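Local coordinates for protein telomere length regulator taz1 (Schizosaccharomyces pombe, PDB 4ZMK) that regulates telomere length and function, binding double-stranded telomeric DNA as a homodimer that this domain of the longer chain holds together, at residues N11-T16 / V21-L26; S28-K33 / H55-S60; T2-T7 / V47-D52. One frame throughout, in Å; residues are numbered along the deposited sequence. Where two conformers were deposited one is given.

Interaction 1: residues N11-T16 / V21-L26; sequences NSIDNT and VVSLGL
The loop that carries the chain from the short helix 3-7 into the long helix 20-40 folds back on the first turns of that helix, and it does so through I13, which meets L26 and S23. The closest approach is from the tip of I13, CD1, to CB of L26 at 4.0 Å, while CG1 of I13 lies 4.2 Å from CD1 of L26. The two side chains lie alongside each other and point opposite ways, an apolar contact. In I13 CG1 stands anti to the backbone N (chi1 -159°), which carries the CG1-CD1 arm over to the helix. CG1 also passes 4.1 Å from OG of S23, a doubtful touch because S23 has two conformers. A slim serine suits this place, because the backbones come close here, with the CA atoms of I13 and S23 6.4 Å apart. A branched aliphatic residue such as I13 suits a loop that must bury something between helices: it also lies against S60 and L61 of helix 44-70.

The loop is shaped by a type I beta turn from S12 to N15, closed by the bond from N15 N to S12 O (2.9 Å). OG of S12 gives a further bond to OD1 of N11, tilted 32° from the amide's carbonyl plane. R64 of helix 44-70 grips the carbonyls of I13 and N15 through NH1, and D14 bonds to S63, so the polar bonds tie the turn to helix 44-70, while I13 provides the apolar touch on helix 20-40. The arrangement is that of a type I turn in an interhelical loop, with an aliphatic residue wedged between the two long helices near the open end of the hairpin.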
ATOM      1  N   ASN A  11      -4.416 -12.308   5.474  1.00 24.28           N
ATOM      2  CA  ASN A  11      -5.555 -13.196   5.256  1.00 33.53           C
ATOM      3  C   ASN A  11      -6.821 -12.794   6.008  1.00 30.19           C
ATOM      4  O   ASN A  11      -7.860 -13.409   5.821  1.00 34.56           O
ATOM      5  CB  ASN A  11      -5.194 -14.651   5.581  1.00 40.97           C
ATOM      6  CG  ASN A  11      -4.949 -14.890   7.045  1.00 60.13           C
ATOM      7  OD1 ASN A  11      -5.315 -14.086   7.901  1.00 71.89           O
ATOM      8  ND2 ASN A  11      -4.319 -16.014   7.349  1.00 66.65           N
ATOM      9  N   SER A  12      -6.744 -11.763   6.841  1.00 26.43           N
ATOM     10  CA  SER A  12      -7.944 -11.269   7.520  1.00 28.51           C
ATOM     11  C   SER A  12      -8.232  -9.803   7.233  1.00 26.47           C
ATOM     12  O   SER A  12      -9.143  -9.240   7.821  1.00 21.73           O
ATOM     13  CB  SER A  12      -7.838 -11.451   9.043  1.00 30.99           C
ATOM     14  OG  SER A  12      -7.826 -12.816   9.414  1.00 36.12           O
ATOM     15  N   ILE A  13      -7.471  -9.180   6.339  1.00 24.41           N
ATOM     16  CA  ILE A  13      -7.548  -7.728   6.221  1.00 23.50           C
ATOM     17  C   ILE A  13      -8.897  -7.249   5.680  1.00 21.24           C
ATOM     18  O   ILE A  13      -9.243  -6.084   5.821  1.00 25.90           O
ATOM     19  CB  ILE A  13      -6.403  -7.172   5.349  1.00 21.60           C
ATOM     20  CG1 ILE A  13      -6.192  -5.686   5.653  1.00 23.29           C
ATOM     21  CG2 ILE A  13      -6.669  -7.420   3.882  1.00 21.52           C
ATOM     22  CD1 ILE A  13      -4.925  -5.123   5.090  1.00 26.16           C
ATOM     23  N   ASP A  14      -9.683  -8.145   5.097  1.00 20.57           N
ATOM     24  CA  ASP A  14     -10.978  -7.730   4.570  1.00 29.06           C
ATOM     25  C   ASP A  14     -12.104  -8.121   5.515  1.00 29.56           C
ATOM     26  O   ASP A  14     -13.279  -8.067   5.152  1.00 36.21           O
ATOM     27  CB  ASP A  14     -11.219  -8.314   3.176  1.00 43.47           C
ATOM     28  CG  ASP A  14     -11.164  -9.816   3.158  1.00 54.40           C
ATOM     29  OD1 ASP A  14     -10.543 -10.403   4.072  1.00 53.89           O
ATOM     30  OD2 ASP A  14     -11.736 -10.408   2.219  1.00 61.68           O
ATOM     31  N   ASN A  15     -11.730  -8.513   6.729  1.00 29.86           N
ATOM     32  CA  ASN A  15     -12.681  -8.729   7.814  1.00 27.97           C
ATOM     33  C   ASN A  15     -13.050  -7.380   8.403  1.00 26.80           C
ATOM     34  O   ASN A  15     -12.179  -6.650   8.862  1.00 25.80           O
ATOM     35  CB  ASN A  15     -12.080  -9.653   8.883  1.00 28.28           C
ATOM     36  CG  ASN A  15     -13.046  -9.974  10.030  1.00 38.01           C
ATOM     37  OD1 ASN A  15     -14.009  -9.250  10.288  1.00 40.50           O
ATOM     38  ND2 ASN A  15     -12.763 -11.061  10.738  1.00 43.13           N
ATOM     39  N   THR A  16     -14.336  -7.048   8.392  1.00 25.42           N
ATOM     40  CA  THR A  16     -14.771  -5.729   8.836  1.00 25.67           C
ATOM     41  C   THR A  16     -14.676  -5.532  10.350  1.00 33.08           C
ATOM     42  O   THR A  16     -14.807  -4.407  10.837  1.00 36.41           O
ATOM     43  CB  THR A  16     -16.217  -5.446   8.413  1.00 34.80           C
ATOM     44  OG1 THR A  16     -17.089  -6.362   9.083  1.00 40.56           O
ATOM     45  CG2 THR A  16     -16.381  -5.587   6.896  1.00 30.22           C
ATOM     46  N   VAL A  21      -7.558   1.572  12.077  1.00 19.93           N
ATOM     47  CA  VAL A  21      -6.187   1.773  12.550  1.00 19.53           C
ATOM     48  C   VAL A  21      -5.400   0.461  12.475  1.00 18.77           C
ATOM     49  O   VAL A  21      -4.261   0.445  12.033  1.00 17.71           O
ATOM     50  CB  VAL A  21      -6.150   2.356  14.004  1.00 24.39           C
ATOM     51  CG1 VAL A  21      -4.799   2.124  14.673  1.00 21.32           C
ATOM     52  CG2 VAL A  21      -6.476   3.835  13.988  1.00 22.04           C
ATOM     53  N   VAL A  22      -6.015  -0.638  12.884  1.00 19.53           N
ATOM     54  CA  VAL A  22      -5.358  -1.930  12.786  1.00 19.11           C
ATOM     55  C   VAL A  22      -5.082  -2.273  11.323  1.00 17.45           C
ATOM     56  O   VAL A  22      -4.001  -2.738  10.991  1.00 18.56           O
ATOM     57  CB  VAL A  22      -6.196  -3.047  13.442  1.00 20.56           C
ATOM     58  CG1 VAL A  22      -5.557  -4.413  13.204  1.00 20.29           C
ATOM     59  CG2 VAL A  22      -6.355  -2.771  14.933  1.00 22.44           C
ATOM     60  N   SER A  23      -6.054  -2.024  10.451  1.00 17.13           N
ATOM     61  CA  SER A  23      -5.892  -2.219   9.015  0.50 15.79           C
ATOM     62  C   SER A  23      -4.699  -1.423   8.488  1.00 14.63           C
ATOM     63  O   SER A  23      -3.879  -1.927   7.735  1.00 17.55           O
ATOM     64  CB  SER A  23      -7.175  -1.810   8.281  0.50 15.99           C
ATOM     65  OG  SER A  23      -7.002  -1.823   6.879  0.50 14.87           O
ATOM     66  N   LEU A  24      -4.612  -0.161   8.896  1.00 14.90           N
ATOM     67  CA  LEU A  24      -3.520   0.705   8.451  1.00 14.17           C
ATOM     68  C   LEU A  24      -2.170   0.182   8.939  1.00 14.06           C
ATOM     69  O   LEU A  24      -1.168   0.345   8.269  1.00 13.35           O
ATOM     70  CB  LEU A  24      -3.735   2.140   8.927  1.00 14.91           C
ATOM     71  CG  LEU A  24      -4.888   2.853   8.220  1.00 15.09           C
ATOM     72  CD1 LEU A  24      -5.126   4.247   8.799  1.00 16.22           C
ATOM     73  CD2 LEU A  24      -4.619   2.910   6.725  1.00 13.94           C
ATOM     74  N   GLY A  25      -2.159  -0.464  10.099  1.00 15.01           N
ATOM     75  CA  GLY A  25      -0.957  -1.106  10.600  1.00 15.23           C
ATOM     76  C   GLY A  25      -0.523  -2.271   9.733  1.00 14.50           C
ATOM     77  O   GLY A  25       0.661  -2.487   9.540  1.00 14.71           O
ATOM     78  N   LEU A  26      -1.484  -3.027   9.212  1.00 14.34           N
ATOM     79  CA  LEU A  26      -1.179  -4.168   8.361  1.00 13.91           C
ATOM     80  C   LEU A  26      -0.679  -3.706   6.991  1.00 17.17           C
ATOM     81  O   LEU A  26       0.240  -4.298   6.436  1.00 18.72           O
ATOM     82  CB  LEU A  26      -2.413  -5.068   8.206  1.00 15.42           C
ATOM     83  CG  LEU A  26      -2.899  -5.793   9.466  1.00 15.89           C
ATOM     84  CD1 LEU A  26      -4.176  -6.552   9.191  1.00 16.55           C
ATOM     85  CD2 LEU A  26      -1.840  -6.722   9.986  1.00 16.53           C
TER

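Interaction 2: residues S28-K33 / H55-S60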
ATOM      1  N   SER A  28       0.729  -0.657   6.238  1.00 11.80           N
ATOM      2  CA  SER A  28       2.031  -0.058   6.508  0.50 14.87           C
ATOM      3  C   SER A  28       3.135  -1.112   6.559  1.00 12.29           C
ATOM      4  O   SER A  28       4.189  -0.952   5.962  1.00 23.55           O
ATOM      5  CB  SER A  28       1.979   0.713   7.835  0.50 19.48           C
ATOM      6  OG  SER A  28       3.205   1.359   8.124  0.50 13.56           O
ATOM      7  N   SER A  29       2.875  -2.180   7.305  1.00 16.15           N
ATOM      8  CA  SER A  29       3.819  -3.277   7.459  0.50 13.32           C
ATOM      9  C   SER A  29       4.130  -3.925   6.108  1.00 14.00           C
ATOM     10  O   SER A  29       5.282  -4.214   5.800  1.00 13.46           O
ATOM     11  CB  SER A  29       3.259  -4.312   8.436  0.50 14.16           C
ATOM     12  OG  SER A  29       4.143  -5.401   8.591  0.50 14.93           O
ATOM     13  N   ALA A  30       3.087  -4.152   5.316  1.00 12.10           N
ATOM     14  CA  ALA A  30       3.236  -4.744   3.995  1.00 11.73           C
ATOM     15  C   ALA A  30       4.031  -3.827   3.071  1.00 11.32           C
ATOM     16  O   ALA A  30       4.954  -4.276   2.389  1.00 22.86           O
ATOM     17  CB  ALA A  30       1.873  -5.068   3.397  1.00 12.27           C
ATOM     18  N   LEU A  31       3.703  -2.541   3.072  1.00 15.29           N
ATOM     19  CA  LEU A  31       4.452  -1.574   2.264  1.00 10.85           C
ATOM     20  C   LEU A  31       5.925  -1.462   2.662  1.00 11.59           C
ATOM     21  O   LEU A  31       6.790  -1.267   1.815  1.00 20.83           O
ATOM     22  CB  LEU A  31       3.802  -0.198   2.351  1.00 10.65           C
ATOM     23  CG  LEU A  31       2.507  -0.023   1.583  1.00 10.15           C
ATOM     24  CD1 LEU A  31       1.805   1.240   2.058  1.00 10.73           C
ATOM     25  CD2 LEU A  31       2.809   0.058   0.103  1.00 17.16           C
ATOM     26  N   ASP A  32       6.213  -1.561   3.951  1.00 12.18           N
ATOM     27  CA  ASP A  32       7.599  -1.504   4.417  1.00 13.17           C
ATOM     28  C   ASP A  32       8.417  -2.705   3.916  1.00 15.81           C
ATOM     29  O   ASP A  32       9.615  -2.588   3.668  1.00 19.70           O
ATOM     30  CB  ASP A  32       7.655  -1.451   5.952  1.00 19.97           C
ATOM     31  CG  ASP A  32       7.160  -0.129   6.515  1.00 21.83           C
ATOM     32  OD1 ASP A  32       6.936   0.810   5.723  1.00 19.51           O
ATOM     33  OD2 ASP A  32       7.010  -0.025   7.755  1.00 23.61           O
ATOM     34  N   LYS A  33       7.771  -3.860   3.797  1.00 14.02           N
ATOM     35  CA  LYS A  33       8.414  -5.041   3.245  1.00 14.07           C
ATOM     36  C   LYS A  33       8.673  -4.872   1.740  1.00 13.78           C
ATOM     37  O   LYS A  33       9.684  -5.336   1.231  1.00 23.97           O
ATOM     38  CB  LYS A  33       7.567  -6.282   3.524  1.00 14.14           C
ATOM     39  CG  LYS A  33       7.393  -6.545   5.018  1.00 18.46           C
ATOM     40  CD  LYS A  33       6.474  -7.721   5.295  1.00 25.16           C
ATOM     41  CE  LYS A  33       6.443  -8.055   6.785  1.00 27.20           C
ATOM     42  NZ  LYS A  33       5.600  -9.252   7.080  1.00 28.07           N
ATOM     43  N   HIS A  55       0.569  -6.033  -5.739  1.00 11.80           N
ATOM     44  CA  HIS A  55      -0.658  -6.500  -6.360  1.00 13.43           C
ATOM     45  C   HIS A  55      -1.568  -7.244  -5.395  1.00 12.26           C
ATOM     46  O   HIS A  55      -2.782  -7.074  -5.409  1.00 20.35           O
ATOM     47  CB  HIS A  55      -0.313  -7.409  -7.536  1.00 18.06           C
ATOM     48  CG  HIS A  55      -1.492  -7.792  -8.364  1.00 27.81           C
ATOM     49  ND1 HIS A  55      -2.007  -9.074  -8.376  1.00 28.67           N
ATOM     50  CD2 HIS A  55      -2.263  -7.070  -9.205  1.00 29.34           C
ATOM     51  CE1 HIS A  55      -3.041  -9.120  -9.190  1.00 29.68           C
ATOM     52  NE2 HIS A  55      -3.219  -7.914  -9.712  1.00 31.79           N
ATOM     53  N   THR A  56      -0.972  -8.094  -4.577  1.00 12.81           N
ATOM     54  CA  THR A  56      -1.713  -8.860  -3.590  1.00 12.94           C
ATOM     55  C   THR A  56      -2.343  -7.924  -2.560  1.00 13.23           C
ATOM     56  O   THR A  56      -3.492  -8.090  -2.182  1.00 15.16           O
ATOM     57  CB  THR A  56      -0.783  -9.880  -2.906  1.00 14.31           C
ATOM     58  OG1 THR A  56      -0.280 -10.786  -3.896  1.00 15.37           O
ATOM     59  CG2 THR A  56      -1.490 -10.657  -1.787  1.00 14.24           C
ATOM     60  N   LEU A  57      -1.576  -6.936  -2.119  1.00 12.23           N
ATOM     61  CA  LEU A  57      -2.051  -5.960  -1.159  1.00 13.48           C
ATOM     62  C   LEU A  57      -3.200  -5.129  -1.748  1.00 14.77           C
ATOM     63  O   LEU A  57      -4.228  -4.927  -1.103  1.00 15.82           O
ATOM     64  CB  LEU A  57      -0.898  -5.068  -0.721  1.00 10.50           C
ATOM     65  CG  LEU A  57      -1.171  -3.971   0.300  1.00 10.89           C
ATOM     66  CD1 LEU A  57      -1.613  -4.563   1.593  1.00 10.75           C
ATOM     67  CD2 LEU A  57       0.086  -3.162   0.520  1.00 10.97           C
ATOM     68  N   SER A  58      -3.028  -4.669  -2.981  1.00 10.86           N
ATOM     69  CA  SER A  58      -4.051  -3.874  -3.657  1.00 11.77           C
ATOM     70  C   SER A  58      -5.362  -4.668  -3.758  1.00 14.05           C
ATOM     71  O   SER A  58      -6.438  -4.177  -3.450  1.00 19.60           O
ATOM     72  CB  SER A  58      -3.562  -3.465  -5.038  1.00 11.08           C
ATOM     73  OG  SER A  58      -4.441  -2.554  -5.653  1.00 21.42           O
ATOM     74  N   LYS A  59      -5.243  -5.919  -4.161  1.00 13.58           N
ATOM     75  CA  LYS A  59      -6.384  -6.792  -4.349  1.00 15.43           C
ATOM     76  C   LYS A  59      -7.096  -7.017  -3.012  1.00 21.30           C
ATOM     77  O   LYS A  59      -8.328  -7.115  -2.960  1.00 21.21           O
ATOM     78  CB  LYS A  59      -5.908  -8.105  -4.979  1.00 20.33           C
ATOM     79  CG  LYS A  59      -6.956  -9.138  -5.226  1.00 38.39           C
ATOM     80  CD  LYS A  59      -6.332 -10.446  -5.707  1.00 56.30           C
ATOM     81  CE  LYS A  59      -7.307 -11.608  -5.494  1.00 70.52           C
ATOM     82  NZ  LYS A  59      -6.673 -12.949  -5.623  1.00 75.35           N
ATOM     83  N   SER A  60      -6.326  -7.047  -1.922  1.00 13.40           N
ATOM     84  CA  SER A  60      -6.915  -7.287  -0.613  0.50 13.97           C
ATOM     85  C   SER A  60      -7.610  -6.036  -0.081  1.00 13.82           C
ATOM     86  O   SER A  60      -8.602  -6.136   0.638  1.00 17.61           O
ATOM     87  CB  SER A  60      -5.860  -7.777   0.381  0.50 13.75           C
ATOM     88  OG  SER A  60      -5.145  -6.701   0.956  0.50 12.81           O
TER
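Helices 20-40 and 44-70 run in roughly opposite directions here, and within 28-33 and 55-60 the nearest CA atoms, those of A30 and L57, are 7.5 Å apart. The small A30 is consistent with that spacing: it offers just a methyl group, and L57 packs against it. Both branches of L57 reach that methyl, CD2 at 3.9 Å and CD1 at 4.0 Å from CB of A30, so the fork of the leucine faces the alanine squarely. CD2 turns further to touch CG of L31 at 4.1 Å, where the two leucine side chains cross at about a right angle. With CG anti to its backbone N (chi1 -180°), L57 extends toward helix 20-40.

The three touching side chains are apolar, which suits their burial. L10 of the loop covers L57 too, and L31 of the second subunit packs on both L57 and L31. Nearby, S58 OG bonds to D32 OD1 of the second subunit, a polar link at the margin of the apolar layer. The arrangement is characteristic of an antiparallel helical hairpin whose inner face is shared with its dimer partner, consistent with a four-helix bundle.

Interaction 3: residues T2-T7 / V47-D52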
ATOM      1  N   THR A   2      -1.790 -17.565  -0.664  1.00 33.71           N
ATOM      2  CA  THR A   2      -0.649 -17.487  -1.560  1.00 23.96           C
ATOM      3  C   THR A   2       0.586 -17.153  -0.735  1.00 22.05           C
ATOM      4  O   THR A   2       0.487 -16.872   0.451  1.00 21.75           O
ATOM      5  CB  THR A   2      -0.823 -16.421  -2.648  1.00 21.05           C
ATOM      6  OG1 THR A   2      -0.719 -15.117  -2.062  1.00 23.49           O
ATOM      7  CG2 THR A   2      -2.166 -16.562  -3.316  1.00 29.18           C
ATOM      8  N   PHE A   3       1.745 -17.178  -1.379  1.00 27.79           N
ATOM      9  CA  PHE A   3       2.989 -16.790  -0.736  1.00 24.96           C
ATOM     10  C   PHE A   3       2.901 -15.365  -0.207  1.00 19.76           C
ATOM     11  O   PHE A   3       3.254 -15.109   0.935  1.00 19.66           O
ATOM     12  CB  PHE A   3       4.164 -16.926  -1.708  1.00 22.29           C
ATOM     13  CG  PHE A   3       5.479 -16.554  -1.111  1.00 22.26           C
ATOM     14  CD1 PHE A   3       5.994 -15.275  -1.276  1.00 20.70           C
ATOM     15  CD2 PHE A   3       6.201 -17.475  -0.374  1.00 24.03           C
ATOM     16  CE1 PHE A   3       7.202 -14.925  -0.720  1.00 20.92           C
ATOM     17  CE2 PHE A   3       7.408 -17.134   0.179  1.00 24.24           C
ATOM     18  CZ  PHE A   3       7.912 -15.854   0.010  1.00 22.68           C
ATOM     19  N   SER A   4       2.417 -14.446  -1.034  1.00 18.41           N
ATOM     20  CA  SER A   4       2.332 -13.045  -0.641  1.00 16.72           C
ATOM     21  C   SER A   4       1.286 -12.801   0.447  1.00 16.43           C
ATOM     22  O   SER A   4       1.548 -12.062   1.379  1.00 21.51           O
ATOM     23  CB  SER A   4       2.040 -12.164  -1.853  1.00 15.69           C
ATOM     24  OG  SER A   4       3.087 -12.253  -2.796  1.00 19.51           O
ATOM     25  N   GLU A   5       0.112 -13.419   0.337  1.00 17.10           N
ATOM     26  CA  GLU A   5      -0.926 -13.274   1.355  0.50 17.21           C
ATOM     27  C   GLU A   5      -0.409 -13.683   2.734  1.00 24.38           C
ATOM     28  O   GLU A   5      -0.630 -12.988   3.727  1.00 23.32           O
ATOM     29  CB  GLU A   5      -2.157 -14.108   0.991  0.50 18.37           C
ATOM     30  CG  GLU A   5      -2.873 -13.636  -0.253  0.50 17.80           C
ATOM     31  CD  GLU A   5      -4.083 -14.482  -0.588  0.50 33.31           C
ATOM     32  OE1 GLU A   5      -4.143 -15.645  -0.136  0.50 20.89           O
ATOM     33  OE2 GLU A   5      -4.977 -13.981  -1.301  0.50 28.76           O
ATOM     34  N   ARG A   6       0.292 -14.811   2.789  1.00 19.42           N
ATOM     35  CA  ARG A   6       0.810 -15.323   4.043  1.00 20.59           C
ATOM     36  C   ARG A   6       1.973 -14.477   4.545  1.00 19.77           C
ATOM     37  O   ARG A   6       2.048 -14.161   5.731  1.00 20.50           O
ATOM     38  CB  ARG A   6       1.240 -16.774   3.879  1.00 22.61           C
ATOM     39  CG  ARG A   6       1.794 -17.403   5.138  1.00 25.43           C
ATOM     40  CD  ARG A   6       0.699 -17.977   6.023  1.00 27.73           C
ATOM     41  NE  ARG A   6       1.280 -18.699   7.153  1.00 32.81           N
ATOM     42  CZ  ARG A   6       1.158 -18.332   8.427  1.00 36.68           C
ATOM     43  NH1 ARG A   6       0.457 -17.253   8.745  1.00 40.14           N
ATOM     44  NH2 ARG A   6       1.728 -19.051   9.388  1.00 33.76           N
ATOM     45  N   THR A   7       2.873 -14.105   3.644  1.00 19.05           N
ATOM     46  CA  THR A   7       4.081 -13.389   4.024  1.00 18.65           C
ATOM     47  C   THR A   7       3.730 -11.993   4.533  1.00 27.08           C
ATOM     48  O   THR A   7       4.353 -11.496   5.477  1.00 27.06           O
ATOM     49  CB  THR A   7       5.073 -13.299   2.835  1.00 18.46           C
ATOM     50  OG1 THR A   7       5.487 -14.613   2.459  1.00 20.14           O
ATOM     51  CG2 THR A   7       6.301 -12.500   3.192  1.00 18.25           C
ATOM     52  N   VAL A  47      12.388  -7.861  -8.042  1.00 20.44           N
ATOM     53  CA  VAL A  47      11.414  -6.893  -8.510  1.00 19.10           C
ATOM     54  C   VAL A  47      10.076  -7.567  -8.712  1.00 18.31           C
ATOM     55  O   VAL A  47       9.034  -6.988  -8.435  1.00 18.00           O
ATOM     56  CB  VAL A  47      11.863  -6.224  -9.818  1.00 20.39           C
ATOM     57  CG1 VAL A  47      10.708  -5.474 -10.470  1.00 19.04           C
ATOM     58  CG2 VAL A  47      13.027  -5.288  -9.547  1.00 20.80           C
ATOM     59  N   SER A  48      10.111  -8.808  -9.178  1.00 22.83           N
ATOM     60  CA  SER A  48       8.888  -9.563  -9.431  1.00 20.20           C
ATOM     61  C   SER A  48       8.177  -9.943  -8.124  1.00 22.07           C
ATOM     62  O   SER A  48       6.950 -10.022  -8.075  1.00 21.00           O
ATOM     63  CB  SER A  48       9.202 -10.815 -10.254  1.00 26.09           C
ATOM     64  OG  SER A  48       8.048 -11.611 -10.449  1.00 38.01           O
ATOM     65  N   GLN A  49       8.945 -10.162  -7.063  1.00 18.35           N
ATOM     66  CA  GLN A  49       8.358 -10.526  -5.789  1.00 17.69           C
ATOM     67  C   GLN A  49       7.678  -9.303  -5.179  1.00 15.98           C
ATOM     68  O   GLN A  49       6.581  -9.407  -4.635  1.00 18.73           O
ATOM     69  CB  GLN A  49       9.413 -11.099  -4.847  1.00 18.73           C
ATOM     70  CG  GLN A  49       8.844 -11.701  -3.573  1.00 21.11           C
ATOM     71  CD  GLN A  49       7.830 -12.800  -3.849  1.00 20.92           C
ATOM     72  OE1 GLN A  49       8.182 -13.888  -4.295  1.00 21.85           O
ATOM     73  NE2 GLN A  49       6.564 -12.512  -3.588  1.00 17.87           N
ATOM     74  N   ALA A  50       8.335  -8.149  -5.284  1.00 15.64           N
ATOM     75  CA  ALA A  50       7.784  -6.872  -4.823  1.00 14.33           C
ATOM     76  C   ALA A  50       6.490  -6.526  -5.570  1.00 15.17           C
ATOM     77  O   ALA A  50       5.539  -6.011  -4.976  1.00 16.17           O
ATOM     78  CB  ALA A  50       8.818  -5.754  -4.989  1.00 14.59           C
ATOM     79  N   ARG A  51       6.468  -6.813  -6.872  1.00 14.23           N
ATOM     80  CA  ARG A  51       5.272  -6.625  -7.679  0.50 13.89           C
ATOM     81  C   ARG A  51       4.140  -7.560  -7.233  1.00 16.35           C
ATOM     82  O   ARG A  51       2.981  -7.163  -7.218  1.00 21.96           O
ATOM     83  CB  ARG A  51       5.592  -6.844  -9.155  0.50 15.00           C
ATOM     84  CG  ARG A  51       4.398  -6.696 -10.067  0.50 22.42           C
ATOM     85  CD  ARG A  51       4.695  -7.247 -11.454  0.50 31.79           C
ATOM     86  NE  ARG A  51       5.390  -8.532 -11.396  0.50 36.16           N
ATOM     87  CZ  ARG A  51       4.803  -9.682 -11.091  0.50 35.24           C
ATOM     88  NH1 ARG A  51       3.505  -9.709 -10.815  0.50 39.75           N
ATOM     89  NH2 ARG A  51       5.511 -10.803 -11.058  0.50 28.86           N
ATOM     90  N   ASP A  52       4.473  -8.798  -6.869  1.00 14.53           N
ATOM     91  CA  ASP A  52       3.463  -9.706  -6.324  1.00 14.66           C
ATOM     92  C   ASP A  52       2.920  -9.171  -5.006  1.00 13.64           C
ATOM     93  O   ASP A  52       1.719  -9.212  -4.765  1.00 18.93           O
ATOM     94  CB  ASP A  52       4.022 -11.120  -6.108  1.00 16.00           C
ATOM     95  CG  ASP A  52       4.250 -11.869  -7.413  1.00 25.99           C
ATOM     96  OD1 ASP A  52       3.838 -11.371  -8.481  1.00 28.41           O
ATOM     97  OD2 ASP A  52       4.835 -12.968  -7.375  1.00 27.06           O
TER
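The amide of Q49 approaches F3 at the ring edge, not over a face, its NE2 near the ring plane and 3.6 Å from CD1. The two planes stand 52° apart, and CD of Q49 comes 3.8 Å from CE1 of F3. A bend at chi2 (57°) curls the glutamine so that its amide meets the phenylalanine, which it crosses at about a right angle. The same NE2 lies 3.6 Å from S4 OG, a packing distance. S4, a small residue, sits at the nearest CA pair, S4 to D52: its OG also rests 3.6 Å from CB of D52, and it packs on F53 and T56 as well. The axes of helices 3-7 and 47-52 pass at 10.7 Å with a crossing angle of -72°, so the short helix lies steeply across the long one and touches it at few points.

One face of the F3 ring has T7 OG1 over its centre. That hydroxyl bonds to F3 O (2.7 Å), which also accepts T7 N from the other face of its carbonyl plane. At the helix start T2 is the N-cap: its OG1 accepts from E5 N at 3.1 Å, and in the conformer given E5 OE1 accepts from T2 N, completing a capping box. The arrangement is that of a short N-terminal helix, its start capped by T2, laid across a helical hairpin.

How the interactions relate
From the N terminus, helix 3-7 reaches forward to 47-52 on helix 44-70, so interaction 3 closes a long loop spanning most of the chain. Within that loop, interaction 1 closes a short one, from the connecting segment 11-16 to the start of helix 20-40. Interaction 2 opens after it and joins the two long helices, and it crosses interaction 3, because their segments alternate. Interactions 1 and 3 lie on opposite sides of the chain's centre, about 17 Å apart between centres; interaction 2 lies near that centre. K33 probably bonds to the carbonyl of T7, linking interactions 2 and 3, while interactions 1 and 2 touch directly and share helix 20-40. All three touch the second subunit.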